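Local coordinates for mitochondrial dynamics protein MID49 (Mus musculus, PDB 4WOY), which recruits the fission mediator dynamin-related protein 1 (DNM1L) to the mitochondrial surface, regulates its GTPase activity and is required for mitochondrial fission, at residues E34-L39 against F48-P53; V100-L105 against P114-L119; E131-A136 against A159-L164; A219-D222 against T227-R230; R229-L234 against E274-A279. The protein carries 1 engineered substitution. All blocks are in the same frame, centred on the assembly; numbering follows the deposited sequence.

In the fold
Contacts 1, 2 and 3 belong to the nucleotidyltransferase-like part of the chain and reach one mixed sheet. They also touch one another: Phe48 of contact 1 meets Trp115 of contact 2, Tyr38 meets Ala136 of contact 3, and Phe118 of contact 2 meets Leu132 of contact 3. Contacts 4 and 5 lie in the helical part and share helix 228-241; their centres are about 11 Å apart. Contacts 2, 4 and 5 are buried, whereas 1 and 3 are partly so. Contact 5 is apolar and contact 1 mostly so, contacts 2 and 4 turn on arginine-aspartate pairs, and contact 3 sets a buried carboxylate against a helix without a salt bridge.

Contact 1: E34-L39 against F48-P53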
# COMPACT_ATOMS: atom_id res chain seq x y z
N GLU A 34 16.08 -14.62 -1.03
CA GLU A 34 15.83 -16.00 -0.58
C GLU A 34 14.46 -16.51 -1.07
O GLU A 34 14.34 -17.60 -1.62
CB GLU A 34 15.90 -16.10 0.95
CG GLU A 34 17.31 -16.18 1.49
CD GLU A 34 18.08 -17.33 0.87
OE1 GLU A 34 17.58 -18.47 0.92
OE2 GLU A 34 19.19 -17.11 0.34
N LEU A 35 13.44 -15.70 -0.87
CA LEU A 35 12.11 -16.02 -1.34
C LEU A 35 12.07 -16.15 -2.86
O LEU A 35 11.37 -17.02 -3.41
CB LEU A 35 11.13 -14.95 -0.89
CG LEU A 35 9.65 -15.21 -1.17
CD1 LEU A 35 9.26 -16.60 -0.72
CD2 LEU A 35 8.81 -14.17 -0.47
N GLN A 36 12.82 -15.28 -3.55
CA GLN A 36 12.89 -15.36 -5.00
C GLN A 36 13.56 -16.66 -5.44
O GLN A 36 13.16 -17.30 -6.42
CB GLN A 36 13.64 -14.18 -5.59
CG GLN A 36 13.53 -14.16 -7.10
CD GLN A 36 14.41 -13.11 -7.70
OE1 GLN A 36 14.42 -11.97 -7.24
NE2 GLN A 36 15.15 -13.48 -8.73
N ALA A 37 14.62 -17.02 -4.72
CA ALA A 37 15.34 -18.24 -5.05
C ALA A 37 14.39 -19.42 -4.92
O ALA A 37 14.40 -20.33 -5.75
CB ALA A 37 16.57 -18.40 -4.15
N TYR A 38 13.57 -19.41 -3.87
CA TYR A 38 12.58 -20.46 -3.68
C TYR A 38 11.60 -20.53 -4.84
O TYR A 38 11.33 -21.61 -5.36
CB TYR A 38 11.79 -20.25 -2.39
CG TYR A 38 10.55 -21.09 -2.35
CD1 TYR A 38 10.59 -22.39 -1.86
CD2 TYR A 38 9.34 -20.61 -2.82
CE1 TYR A 38 9.45 -23.18 -1.84
CE2 TYR A 38 8.20 -21.39 -2.82
CZ TYR A 38 8.27 -22.67 -2.32
OH TYR A 38 7.13 -23.44 -2.31
N LEU A 39 11.06 -19.38 -5.22
CA LEU A 39 10.02 -19.34 -6.23
C LEU A 39 10.53 -19.83 -7.57
O LEU A 39 9.87 -20.60 -8.26
CB LEU A 39 9.45 -17.91 -6.36
CG LEU A 39 8.21 -17.64 -7.22
CD1 LEU A 39 7.14 -16.79 -6.55
CD2 LEU A 39 8.68 -16.97 -8.50
N PHE A 48 7.50 -15.20 -13.11
CA PHE A 48 7.51 -14.03 -12.27
C PHE A 48 8.81 -13.26 -12.52
O PHE A 48 9.85 -13.84 -12.82
CB PHE A 48 7.39 -14.41 -10.78
CG PHE A 48 6.03 -14.95 -10.38
CD1 PHE A 48 4.97 -14.09 -10.13
CD2 PHE A 48 5.82 -16.31 -10.22
CE1 PHE A 48 3.73 -14.57 -9.75
CE2 PHE A 48 4.59 -16.82 -9.83
CZ PHE A 48 3.53 -15.94 -9.60
N GLY A 49 8.74 -11.94 -12.42
CA GLY A 49 9.95 -11.15 -12.47
C GLY A 49 10.60 -11.21 -11.10
O GLY A 49 10.06 -11.83 -10.18
N ALA A 50 11.75 -10.56 -10.97
CA ALA A 50 12.46 -10.46 -9.70
C ALA A 50 11.61 -9.77 -8.63
O ALA A 50 10.91 -8.79 -8.90
CB ALA A 50 13.79 -9.70 -9.90
N LEU A 51 11.68 -10.27 -7.40
CA LEU A 51 10.96 -9.66 -6.30
C LEU A 51 11.55 -8.28 -6.02
O LEU A 51 12.75 -8.12 -5.92
CB LEU A 51 11.03 -10.53 -5.04
CG LEU A 51 10.55 -11.99 -5.07
CD1 LEU A 51 10.28 -12.50 -3.66
CD2 LEU A 51 9.30 -12.14 -5.92
N VAL A 52 10.68 -7.28 -5.91
CA VAL A 52 11.09 -5.91 -5.63
C VAL A 52 10.52 -5.43 -4.30
O VAL A 52 9.30 -5.33 -4.14
CB VAL A 52 10.64 -4.93 -6.73
CG1 VAL A 52 11.05 -3.51 -6.38
CG2 VAL A 52 11.19 -5.35 -8.09
N PRO A 53 11.40 -5.15 -3.33
CA PRO A 53 10.97 -4.54 -2.08
C PRO A 53 10.72 -3.05 -2.29
O PRO A 53 11.40 -2.41 -3.09
CB PRO A 53 12.15 -4.79 -1.14
CG PRO A 53 13.33 -4.88 -2.03
CD PRO A 53 12.82 -5.55 -3.29
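Leu51, just before strand 52-54, packs on Leu35 and Gln36 of helix 18-42, where the sheet of this nucleotidyltransferase-like fold meets a long flanking helix. Leu51 CD1 lies 3.7 Å from Leu35 CG, and the two side chains cross at about a right angle. Alongside, Leu51 CG rests 3.8 Å from Gln36 CB. Gln36 then runs on past this apolar patch: CG is anti to the backbone N (chi1 -171°) and the chain stays extended, which carries the amide out to Ala50, whose CB is 3.6 Å from Gln36 OE1. Nearer the end of the helix, Leu39 sets both methyls against the Phe48 ring, with Leu39 CD2 3.4 Å and CD1 3.9 Å from Phe48 CD2. In the next shell, strand 69-74 supports both sides through Leu71, which touches Leu35 and Leu51, and the Phe48 ring makes an edge-to-face contact with Trp115. The one hydrogen bond between helix and loop runs from Leu51 N to Gln36 OE1, 3.2 Å long and bent to 145° at the hydrogen; the donor sits above the amide carbonyl plane, 52° out of it, and not on a lone pair.

Contact 2: V100-L105 against P114-L119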
# COMPACT_ATOMS: atom_id res chain seq x y z
N VAL A 100 -8.75 -9.32 -15.31
CA VAL A 100 -7.71 -9.63 -16.26
C VAL A 100 -8.28 -10.73 -17.17
O VAL A 100 -8.46 -11.88 -16.75
CB VAL A 100 -6.37 -10.07 -15.55
CG1 VAL A 100 -5.29 -10.36 -16.55
CG2 VAL A 100 -5.89 -9.00 -14.57
N ARG A 101 -8.57 -10.36 -18.42
CA ARG A 101 -9.30 -11.20 -19.36
C ARG A 101 -8.34 -11.93 -20.29
O ARG A 101 -7.47 -11.33 -20.92
CB ARG A 101 -10.27 -10.34 -20.20
CG ARG A 101 -11.22 -11.11 -21.10
CD ARG A 101 -11.92 -10.18 -22.11
NE ARG A 101 -13.11 -9.53 -21.56
CZ ARG A 101 -13.54 -8.32 -21.91
NH1 ARG A 101 -12.87 -7.59 -22.80
NH2 ARG A 101 -14.65 -7.83 -21.35
N ARG A 102 -8.50 -13.23 -20.35
CA ARG A 102 -7.74 -14.04 -21.27
C ARG A 102 -8.31 -13.77 -22.66
O ARG A 102 -9.51 -13.60 -22.82
CB ARG A 102 -7.81 -15.51 -20.88
CG ARG A 102 -7.10 -16.43 -21.84
CD ARG A 102 -5.61 -16.15 -22.00
NE ARG A 102 -4.95 -17.40 -22.39
CZ ARG A 102 -4.91 -17.87 -23.64
NH1 ARG A 102 -5.46 -17.20 -24.63
NH2 ARG A 102 -4.31 -19.03 -23.89
N THR A 103 -7.41 -13.65 -23.63
CA THR A 103 -7.73 -13.22 -25.00
C THR A 103 -7.29 -14.27 -26.02
O THR A 103 -6.50 -15.15 -25.70
CB THR A 103 -6.98 -11.88 -25.31
OG1 THR A 103 -7.37 -10.85 -24.40
CG2 THR A 103 -7.33 -11.44 -26.58
N GLN A 104 -7.79 -14.19 -27.26
CA GLN A 104 -7.27 -14.99 -28.37
C GLN A 104 -7.34 -16.48 -28.05
O GLN A 104 -6.43 -17.22 -28.33
CB GLN A 104 -5.83 -14.58 -28.69
CG GLN A 104 -5.69 -13.08 -28.98
CD GLN A 104 -4.46 -12.71 -29.77
OE1 GLN A 104 -3.58 -13.53 -30.00
NE2 GLN A 104 -4.37 -11.44 -30.15
N LEU A 105 -8.43 -16.91 -27.46
CA LEU A 105 -8.61 -18.32 -27.10
C LEU A 105 -8.83 -19.22 -28.31
O LEU A 105 -8.58 -20.43 -28.23
CB LEU A 105 -9.78 -18.45 -26.11
CG LEU A 105 -9.33 -17.99 -24.72
CD1 LEU A 105 -10.49 -17.75 -23.77
CD2 LEU A 105 -8.34 -19.00 -24.16
N PRO A 114 1.31 -20.43 -19.30
CA PRO A 114 1.49 -21.01 -17.96
C PRO A 114 0.53 -20.41 -16.95
O PRO A 114 0.21 -21.04 -15.95
CB PRO A 114 2.96 -20.66 -17.62
CG PRO A 114 3.29 -19.45 -18.52
CD PRO A 114 2.54 -19.74 -19.78
N TRP A 115 0.05 -19.20 -17.22
CA TRP A 115 -0.90 -18.60 -16.32
C TRP A 115 -2.32 -19.19 -16.47
O TRP A 115 -3.21 -18.89 -15.64
CB TRP A 115 -0.94 -17.09 -16.54
CG TRP A 115 0.40 -16.42 -16.36
CD1 TRP A 115 1.13 -15.77 -17.33
CD2 TRP A 115 1.17 -16.32 -15.14
NE1 TRP A 115 2.30 -15.28 -16.79
CE2 TRP A 115 2.35 -15.60 -15.45
CE3 TRP A 115 0.99 -16.79 -13.83
CZ2 TRP A 115 3.34 -15.34 -14.49
CZ3 TRP A 115 1.97 -16.51 -12.88
CH2 TRP A 115 3.12 -15.79 -13.21
N ASP A 116 -2.55 -19.99 -17.52
CA ASP A 116 -3.91 -20.51 -17.78
C ASP A 116 -4.44 -21.40 -16.63
O ASP A 116 -5.66 -21.45 -16.42
CB ASP A 116 -3.98 -21.32 -19.08
CG ASP A 116 -3.89 -20.45 -20.31
OD1 ASP A 116 -4.06 -19.22 -20.22
OD2 ASP A 116 -3.65 -21.02 -21.40
N ARG A 117 -3.56 -22.04 -15.87
CA ARG A 117 -4.02 -22.88 -14.76
C ARG A 117 -4.70 -22.06 -13.64
O ARG A 117 -5.38 -22.62 -12.78
CB ARG A 117 -2.88 -23.68 -14.17
CG ARG A 117 -1.88 -22.85 -13.48
CD ARG A 117 -0.87 -23.72 -12.77
NE ARG A 117 -1.37 -24.14 -11.48
CZ ARG A 117 -0.59 -24.58 -10.49
NH1 ARG A 117 0.73 -24.67 -10.67
NH2 ARG A 117 -1.13 -24.93 -9.33
N PHE A 118 -4.50 -20.74 -13.66
CA PHE A 118 -5.16 -19.86 -12.70
C PHE A 118 -6.41 -19.23 -13.27
O PHE A 118 -6.96 -18.29 -12.70
CB PHE A 118 -4.17 -18.78 -12.24
CG PHE A 118 -2.89 -19.35 -11.75
CD1 PHE A 118 -2.84 -20.05 -10.55
CD2 PHE A 118 -1.73 -19.27 -12.54
CE1 PHE A 118 -1.65 -20.62 -10.10
CE2 PHE A 118 -0.54 -19.83 -12.10
CZ PHE A 118 -0.50 -20.52 -10.87
N LEU A 119 -6.85 -19.73 -14.42
CA LEU A 119 -8.09 -19.25 -15.00
C LEU A 119 -9.32 -19.77 -14.26
O LEU A 119 -9.44 -20.96 -14.00
CB LEU A 119 -8.17 -19.64 -16.48
CG LEU A 119 -7.38 -18.87 -17.53
CD1 LEU A 119 -7.67 -19.50 -18.86
CD2 LEU A 119 -7.82 -17.43 -17.52
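Asp116 is the first residue of 114-119 to meet Arg102, at the end of strand 97-102, and it does so through a side-on salt bridge. Arg102 NE gives a nearly straight bond to Asp116 OD1 (3.0 Å, 165°), and Arg102 NH2 reaches Asp116 OD2 at 3.3 Å. Both carboxylate oxygens are met on their syn sides, and the guanidinium and carboxylate planes are only 28° apart. A bend at chi2 (60°) turns the arginine chain so that this edge faces the aspartate. Each partner is also held from the intervening loop: Asp116 OD2 accepts from the backbone N of Gly111 and of Ser113, and Arg102 NH2 donates to His108 O. Leu105 CD2 lies 3.4 Å above one face of the guanidinium, offset toward its rim. Past the short 3-10 segment 116-117, the backbone closes with a bond from Leu119 N to Asp116 O at 2.9 Å. Leu119 then turns back to the strand and puts CD2 3.9 Å from Arg102 CB, at the root of the bridging chain. Around this corner, Trp82 of strand 82-86 packs on Arg102, while Phe118 packs on Leu124 of strand 123-124 and on Val128, Leu129 and Leu132 of helix 126-139.

Contact 3: E131-A136 against A159-L164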
# COMPACT_ATOMS: atom_id res chain seq x y z
N GLU A 131 -4.30 -18.48 -3.38
CA GLU A 131 -4.27 -19.81 -2.77
C GLU A 131 -2.90 -20.49 -2.96
O GLU A 131 -2.35 -21.10 -2.05
CB GLU A 131 -5.34 -20.72 -3.38
CG GLU A 131 -6.78 -20.27 -3.24
CD GLU A 131 -7.76 -21.20 -3.98
OE1 GLU A 131 -7.30 -21.85 -4.95
OE2 GLU A 131 -8.96 -21.24 -3.62
N LEU A 132 -2.35 -20.37 -4.17
CA LEU A 132 -1.08 -21.01 -4.48
C LEU A 132 0.06 -20.43 -3.67
O LEU A 132 0.84 -21.15 -3.10
CB LEU A 132 -0.76 -20.88 -5.97
CG LEU A 132 0.57 -21.55 -6.36
CD1 LEU A 132 0.39 -23.04 -6.53
CD2 LEU A 132 1.16 -20.90 -7.59
N LEU A 133 0.17 -19.12 -3.63
CA LEU A 133 1.26 -18.49 -2.90
C LEU A 133 1.12 -18.63 -1.38
O LEU A 133 2.12 -18.79 -0.68
CB LEU A 133 1.38 -17.02 -3.30
CG LEU A 133 2.63 -16.29 -2.79
CD1 LEU A 133 3.94 -17.06 -3.04
CD2 LEU A 133 2.65 -14.91 -3.40
N ARG A 134 -0.12 -18.61 -0.88
CA ARG A 134 -0.36 -18.79 0.54
C ARG A 134 0.12 -20.18 0.96
O ARG A 134 0.73 -20.34 2.02
CB ARG A 134 -1.84 -18.61 0.89
CG ARG A 134 -2.14 -18.64 2.41
CD ARG A 134 -3.38 -17.84 2.77
NE ARG A 134 -4.42 -18.10 1.79
CZ ARG A 134 -5.07 -17.16 1.12
NH1 ARG A 134 -4.81 -15.87 1.34
NH2 ARG A 134 -6.00 -17.51 0.23
N LYS A 135 -0.15 -21.17 0.11
CA LYS A 135 0.26 -22.54 0.39
C LYS A 135 1.77 -22.69 0.36
O LYS A 135 2.35 -23.34 1.23
CB LYS A 135 -0.39 -23.49 -0.62
CG LYS A 135 -0.20 -24.97 -0.27
CD LYS A 135 -0.90 -25.90 -1.27
CE LYS A 135 -2.32 -26.25 -0.82
NZ LYS A 135 -2.96 -27.31 -1.67
N ALA A 136 2.42 -22.07 -0.62
CA ALA A 136 3.88 -22.11 -0.73
C ALA A 136 4.58 -21.39 0.43
O ALA A 136 5.57 -21.87 0.96
CB ALA A 136 4.32 -21.50 -2.06
N ALA A 159 -3.84 -14.16 8.18
CA ALA A 159 -4.80 -13.30 7.45
C ALA A 159 -4.13 -12.65 6.24
O ALA A 159 -2.93 -12.39 6.29
CB ALA A 159 -5.37 -12.22 8.36
N SER A 160 -4.89 -12.39 5.16
CA SER A 160 -4.33 -11.80 3.91
C SER A 160 -3.09 -12.54 3.39
O SER A 160 -3.14 -13.77 3.27
CB SER A 160 -4.00 -10.33 4.16
OG SER A 160 -3.67 -9.67 2.96
N GLU A 161 -2.01 -11.82 3.05
CA GLU A 161 -0.70 -12.47 2.82
C GLU A 161 0.57 -11.75 3.33
O GLU A 161 1.33 -11.15 2.57
CB GLU A 161 -0.46 -12.79 1.37
CG GLU A 161 -0.86 -14.20 1.05
CD GLU A 161 -0.39 -14.60 -0.31
OE1 GLU A 161 -0.76 -15.70 -0.76
OE2 GLU A 161 0.34 -13.80 -0.95
N GLU A 162 0.77 -11.86 4.63
CA GLU A 162 1.77 -11.08 5.31
C GLU A 162 2.88 -11.95 5.90
O GLU A 162 2.63 -13.02 6.44
CB GLU A 162 1.07 -10.23 6.36
CG GLU A 162 -0.05 -9.44 5.69
CD GLU A 162 -0.67 -8.41 6.58
OE1 GLU A 162 -0.15 -8.19 7.69
OE2 GLU A 162 -1.68 -7.81 6.16
N LEU A 163 4.10 -11.46 5.77
CA LEU A 163 5.25 -12.12 6.36
C LEU A 163 5.70 -11.29 7.55
O LEU A 163 6.08 -10.13 7.39
CB LEU A 163 6.37 -12.21 5.33
CG LEU A 163 6.20 -13.36 4.33
CD1 LEU A 163 7.32 -13.32 3.28
CD2 LEU A 163 6.13 -14.70 5.03
N LEU A 164 5.68 -11.85 8.75
CA LEU A 164 6.03 -11.04 9.90
C LEU A 164 7.49 -11.27 10.26
O LEU A 164 7.98 -12.40 10.32
CB LEU A 164 5.12 -11.34 11.11
CG LEU A 164 3.65 -10.89 11.06
CD1 LEU A 164 2.93 -11.18 12.38
CD2 LEU A 164 3.48 -9.42 10.70
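Glu161 projects its side chain from the turn before strand 162-166 at the flank of Leu133 and Arg134. Its CB already points toward the helix. CG comes next and lies obliquely to the guanidinium of Arg134, and the extended chain beyond it (chi2 -169°) brings CD to 4.1 Å from Arg134 N. At the tip the two oxygens part company. OE1 sits 3.0 Å from Arg134 N, but the N-H is badly angled to it and no hydrogen bond results; the same Glu161 OE1 is 3.5 Å from Arg134 CB. OE2 faces hydrocarbon, 3.5 Å from Leu133 CD2. Here helix 126-139 covers the mixed sheet of the nucleotidyltransferase-like fold: Leu133 carries on to Val178 and Met180 of strand 173-182, and Glu161 itself is bonded through its backbone to Val178. Arg134 runs past one side of the Glu161 chain without pairing with its carboxylate. A bend at chi3 (43°) turns the guanidinium to the turn, where Arg134 NH1 makes a weak bond of 3.3 Å, at the edge of the group, to Ser160 O. Arg134 NH1 and Glu161 OE1 remain 4.6 Å apart, with the oxygen well out of the guanidinium plane, and the attraction between them is probably of charges alone. Arg134 NH2 has a second acidic neighbour in Glu198, a long and weak ion pair.

Contact 4: A219-D222 against T227-R230; sequences ALDD and TRRR
Asp221, on helix 210-224, and Arg228, the first residue of helix 228-241, bring their CA atoms within 6.4 Å across a short helix-to-helix turn. Thr227 occupies the N-cap position but makes no capping bond; its hydroxyl bonds to Trp267 O. The carboxylate of Asp221 meets the start of the second helix from across the turn instead. On the syn lone pairs, Asp221 OD1 accepts from Arg228 N at 3.1 Å, and Asp221 OD2 from Arg229 N at 3.0 Å with a nearly straight 175° bond. The anti lone pairs serve the side chains: Arg228 NH1 reaches OD1 of Asp221 at 2.8 Å, and Arg229 NE reaches Asp221 OD2 at 3.1 Å. A bend at chi3 (-51°) folds Arg229 back to put NE there. A water bridges Asp221 OD2 and Arg230 N. Leu220 CB lies 3.5 Å above one face of the Arg228 guanidinium, offset toward its rim, and Arg228 is further held by a salt bridge to Asp224, a bond to Gly261 O and a cation-pi contact with Trp267. Four protein N-H groups and a water thus satisfy one buried carboxylate, and with two arginines and a helix N-terminus facing it, Asp221 is probably held as the anion.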
# COMPACT_ATOMS: atom_id res chain seq x y z
N ALA A 219 7.17 14.46 -7.08
CA ALA A 219 7.29 15.44 -8.16
C ALA A 219 6.99 16.85 -7.68
O ALA A 219 7.72 17.80 -7.99
CB ALA A 219 6.38 15.08 -9.29
N LEU A 220 5.90 16.97 -6.92
CA LEU A 220 5.48 18.25 -6.38
C LEU A 220 6.49 18.84 -5.40
O LEU A 220 6.77 20.03 -5.45
CB LEU A 220 4.12 18.12 -5.69
CG LEU A 220 2.90 17.87 -6.57
CD1 LEU A 220 1.70 17.47 -5.73
CD2 LEU A 220 2.61 19.11 -7.38
N ASP A 221 7.02 18.02 -4.51
CA ASP A 221 7.93 18.51 -3.49
C ASP A 221 9.27 18.92 -4.07
O ASP A 221 9.92 19.83 -3.57
CB ASP A 221 8.14 17.45 -2.40
CG ASP A 221 7.10 17.53 -1.30
OD1 ASP A 221 6.32 18.52 -1.27
OD2 ASP A 221 7.06 16.60 -0.47
N ASP A 222 9.70 18.21 -5.11
CA ASP A 222 11.02 18.44 -5.68
C ASP A 222 11.11 19.80 -6.36
O ASP A 222 12.20 20.38 -6.43
CB ASP A 222 11.36 17.33 -6.67
CG ASP A 222 11.86 16.08 -5.98
OD1 ASP A 222 11.59 15.91 -4.77
OD2 ASP A 222 12.49 15.23 -6.65
N THR A 227 6.93 20.26 1.67
CA THR A 227 6.78 19.35 2.79
C THR A 227 5.53 18.49 2.70
O THR A 227 5.01 18.01 3.72
CB THR A 227 6.72 20.13 4.10
OG1 THR A 227 5.75 21.16 3.97
CG2 THR A 227 8.07 20.76 4.41
N ARG A 228 5.03 18.29 1.49
CA ARG A 228 3.82 17.48 1.34
C ARG A 228 4.02 16.07 1.89
O ARG A 228 3.25 15.62 2.73
CB ARG A 228 3.40 17.41 -0.14
CG ARG A 228 3.03 18.75 -0.74
CD ARG A 228 3.12 18.70 -2.26
NE ARG A 228 2.94 20.01 -2.88
CZ ARG A 228 3.94 20.86 -3.14
NH1 ARG A 228 5.19 20.54 -2.81
NH2 ARG A 228 3.68 22.02 -3.73
N ARG A 229 5.08 15.39 1.43
CA ARG A 229 5.34 14.01 1.85
C ARG A 229 5.64 13.94 3.33
O ARG A 229 5.31 12.97 4.01
CB ARG A 229 6.51 13.40 1.07
CG ARG A 229 6.22 12.98 -0.35
CD ARG A 229 7.52 12.70 -1.07
NE ARG A 229 8.43 13.84 -0.89
CZ ARG A 229 9.75 13.79 -1.03
NH1 ARG A 229 10.37 12.65 -1.36
NH2 ARG A 229 10.47 14.88 -0.85
N ARG A 230 6.28 14.98 3.83
CA ARG A 230 6.53 15.08 5.25
C ARG A 230 5.20 15.18 6.02
O ARG A 230 5.03 14.56 7.08
CB ARG A 230 7.44 16.29 5.50
CG ARG A 230 7.70 16.59 6.93
CD ARG A 230 9.07 17.24 7.10
NE ARG A 230 9.11 18.00 8.34
CZ ARG A 230 9.81 19.10 8.51
NH1 ARG A 230 10.55 19.57 7.51
NH2 ARG A 230 9.77 19.73 9.68
O HOH W 1 8.21 16.45 2.24

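Contact 5: R229-L234 against E274-A279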
# COMPACT_ATOMS: atom_id res chain seq x y z
N ARG A 229 5.08 15.39 1.43
CA ARG A 229 5.34 14.01 1.85
C ARG A 229 5.64 13.94 3.33
O ARG A 229 5.31 12.97 4.01
CB ARG A 229 6.51 13.40 1.07
CG ARG A 229 6.22 12.98 -0.35
CD ARG A 229 7.52 12.70 -1.07
NE ARG A 229 8.43 13.84 -0.89
CZ ARG A 229 9.75 13.79 -1.03
NH1 ARG A 229 10.37 12.65 -1.36
NH2 ARG A 229 10.47 14.88 -0.85
N ARG A 230 6.28 14.98 3.83
CA ARG A 230 6.53 15.08 5.25
C ARG A 230 5.20 15.18 6.02
O ARG A 230 5.03 14.56 7.08
CB ARG A 230 7.44 16.29 5.50
CG ARG A 230 7.70 16.59 6.93
CD ARG A 230 9.07 17.24 7.10
NE ARG A 230 9.11 18.00 8.34
CZ ARG A 230 9.81 19.10 8.51
NH1 ARG A 230 10.55 19.57 7.51
NH2 ARG A 230 9.77 19.73 9.68
N LEU A 231 4.24 15.93 5.47
CA LEU A 231 2.92 16.07 6.07
C LEU A 231 2.14 14.75 6.05
O LEU A 231 1.40 14.44 6.98
CB LEU A 231 2.10 17.17 5.36
CG LEU A 231 0.64 17.25 5.85
CD1 LEU A 231 0.58 17.68 7.30
CD2 LEU A 231 -0.22 18.18 4.99
N LEU A 232 2.29 13.98 4.98
CA LEU A 232 1.58 12.71 4.92
C LEU A 232 2.07 11.80 6.07
O LEU A 232 1.27 11.13 6.72
CB LEU A 232 1.75 12.04 3.54
CG LEU A 232 1.30 10.59 3.39
CD1 LEU A 232 -0.19 10.41 3.71
CD2 LEU A 232 1.62 10.12 1.99
N LEU A 233 3.38 11.81 6.33
CA LEU A 233 3.95 10.98 7.40
C LEU A 233 3.47 11.42 8.79
O LEU A 233 3.18 10.57 9.63
CB LEU A 233 5.48 11.01 7.34
CG LEU A 233 5.98 10.07 6.26
CD1 LEU A 233 7.46 10.31 5.95
CD2 LEU A 233 5.74 8.63 6.68
N LEU A 234 3.34 12.72 8.99
CA LEU A 234 2.74 13.28 10.20
C LEU A 234 1.31 12.79 10.42
O LEU A 234 0.96 12.32 11.51
CB LEU A 234 2.71 14.80 10.15
CG LEU A 234 3.93 15.45 10.75
CD1 LEU A 234 3.87 16.92 10.43
CD2 LEU A 234 3.94 15.19 12.25
N GLU A 274 0.08 24.99 9.40
CA GLU A 274 -1.14 25.41 8.72
C GLU A 274 -1.64 24.36 7.73
O GLU A 274 -2.85 24.11 7.66
CB GLU A 274 -0.90 26.72 7.99
CG GLU A 274 -1.33 27.95 8.74
CD GLU A 274 -0.75 29.19 8.13
OE1 GLU A 274 -0.63 29.22 6.88
OE2 GLU A 274 -0.41 30.13 8.88
N ARG A 275 -0.73 23.72 7.01
CA ARG A 275 -1.10 22.66 6.08
C ARG A 275 -1.71 21.49 6.81
O ARG A 275 -2.64 20.82 6.32
CB ARG A 275 0.12 22.19 5.28
CG ARG A 275 0.61 23.21 4.28
CD ARG A 275 -0.53 23.83 3.47
NE ARG A 275 -0.23 25.23 3.21
CZ ARG A 275 -0.90 26.26 3.72
NH1 ARG A 275 -1.98 26.06 4.46
NH2 ARG A 275 -0.51 27.50 3.43
N PHE A 276 -1.15 21.24 7.99
CA PHE A 276 -1.63 20.21 8.89
C PHE A 276 -3.05 20.50 9.34
O PHE A 276 -3.91 19.63 9.28
CB PHE A 276 -0.71 20.08 10.09
CG PHE A 276 -1.16 19.07 11.11
CD1 PHE A 276 -0.77 17.75 11.01
CD2 PHE A 276 -1.94 19.44 12.17
CE1 PHE A 276 -1.18 16.82 11.96
CE2 PHE A 276 -2.36 18.52 13.12
CZ PHE A 276 -1.98 17.22 13.02
N LEU A 277 -3.32 21.73 9.78
CA LEU A 277 -4.65 22.06 10.28
C LEU A 277 -5.64 22.01 9.12
O LEU A 277 -6.73 21.45 9.24
CB LEU A 277 -4.67 23.43 10.96
CG LEU A 277 -3.77 23.54 12.20
CD1 LEU A 277 -3.80 24.93 12.85
CD2 LEU A 277 -4.05 22.44 13.21
N GLN A 278 -5.22 22.54 7.98
CA GLN A 278 -6.02 22.48 6.76
C GLN A 278 -6.40 21.04 6.38
O GLN A 278 -7.51 20.82 5.89
CB GLN A 278 -5.28 23.12 5.60
CG GLN A 278 -6.20 23.62 4.53
CD GLN A 278 -5.45 24.07 3.31
OE1 GLN A 278 -4.25 24.32 3.37
NE2 GLN A 278 -6.16 24.21 2.20
N ALA A 279 -5.48 20.10 6.56
CA ALA A 279 -5.77 18.67 6.34
C ALA A 279 -6.85 18.15 7.29
O ALA A 279 -7.74 17.42 6.86
CB ALA A 279 -4.52 17.84 6.50
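Leu231 of helix 228-241 fills the tight part of this interface, where its two methyls lie side by side on the backbone of helix 272-288, one at Phe276 and one at Arg275. Leu231 CD1 rests 3.7 Å from Phe276 CA and 3.9 Å from Phe276 CB, and it lies near the plane of the phenyl ring, at its edge. The other methyl, Leu231 CD2, touches the second helix at 3.8 Å from Arg275 O and 4.0 Å from Arg275 CB. With CG anti to the backbone N (chi1 174°), the leucine stretches out from its own helix to reach both residues. The Leu231 and Phe276 side chains cross at about a right angle, and their CA atoms are 6.8 Å apart. Phe276 also packs on Leu235 and Ile238, further along helix 228-241. Away from this spot the fit slackens: Leu234 and Ala279 face across, yet each stays 4.6 Å from the opposing segment, and Leu234 packs instead on Leu6 and Phe9 of helix 2-14. On the polar flank the character changes: Arg275 turns its end away from Leu231 and gives NE to Ala266 O, and the exposed Glu274 offers it a long-range attraction of charges, Glu274 OE1 being 3.9 Å from Arg275 NH2 and well out of the guanidinium plane. Apolar helix-on-helix packing of this kind builds the mainly helical C-terminal part of the chain, where 274-279 belongs to the Mab-21 HhH/H2TH-like family region.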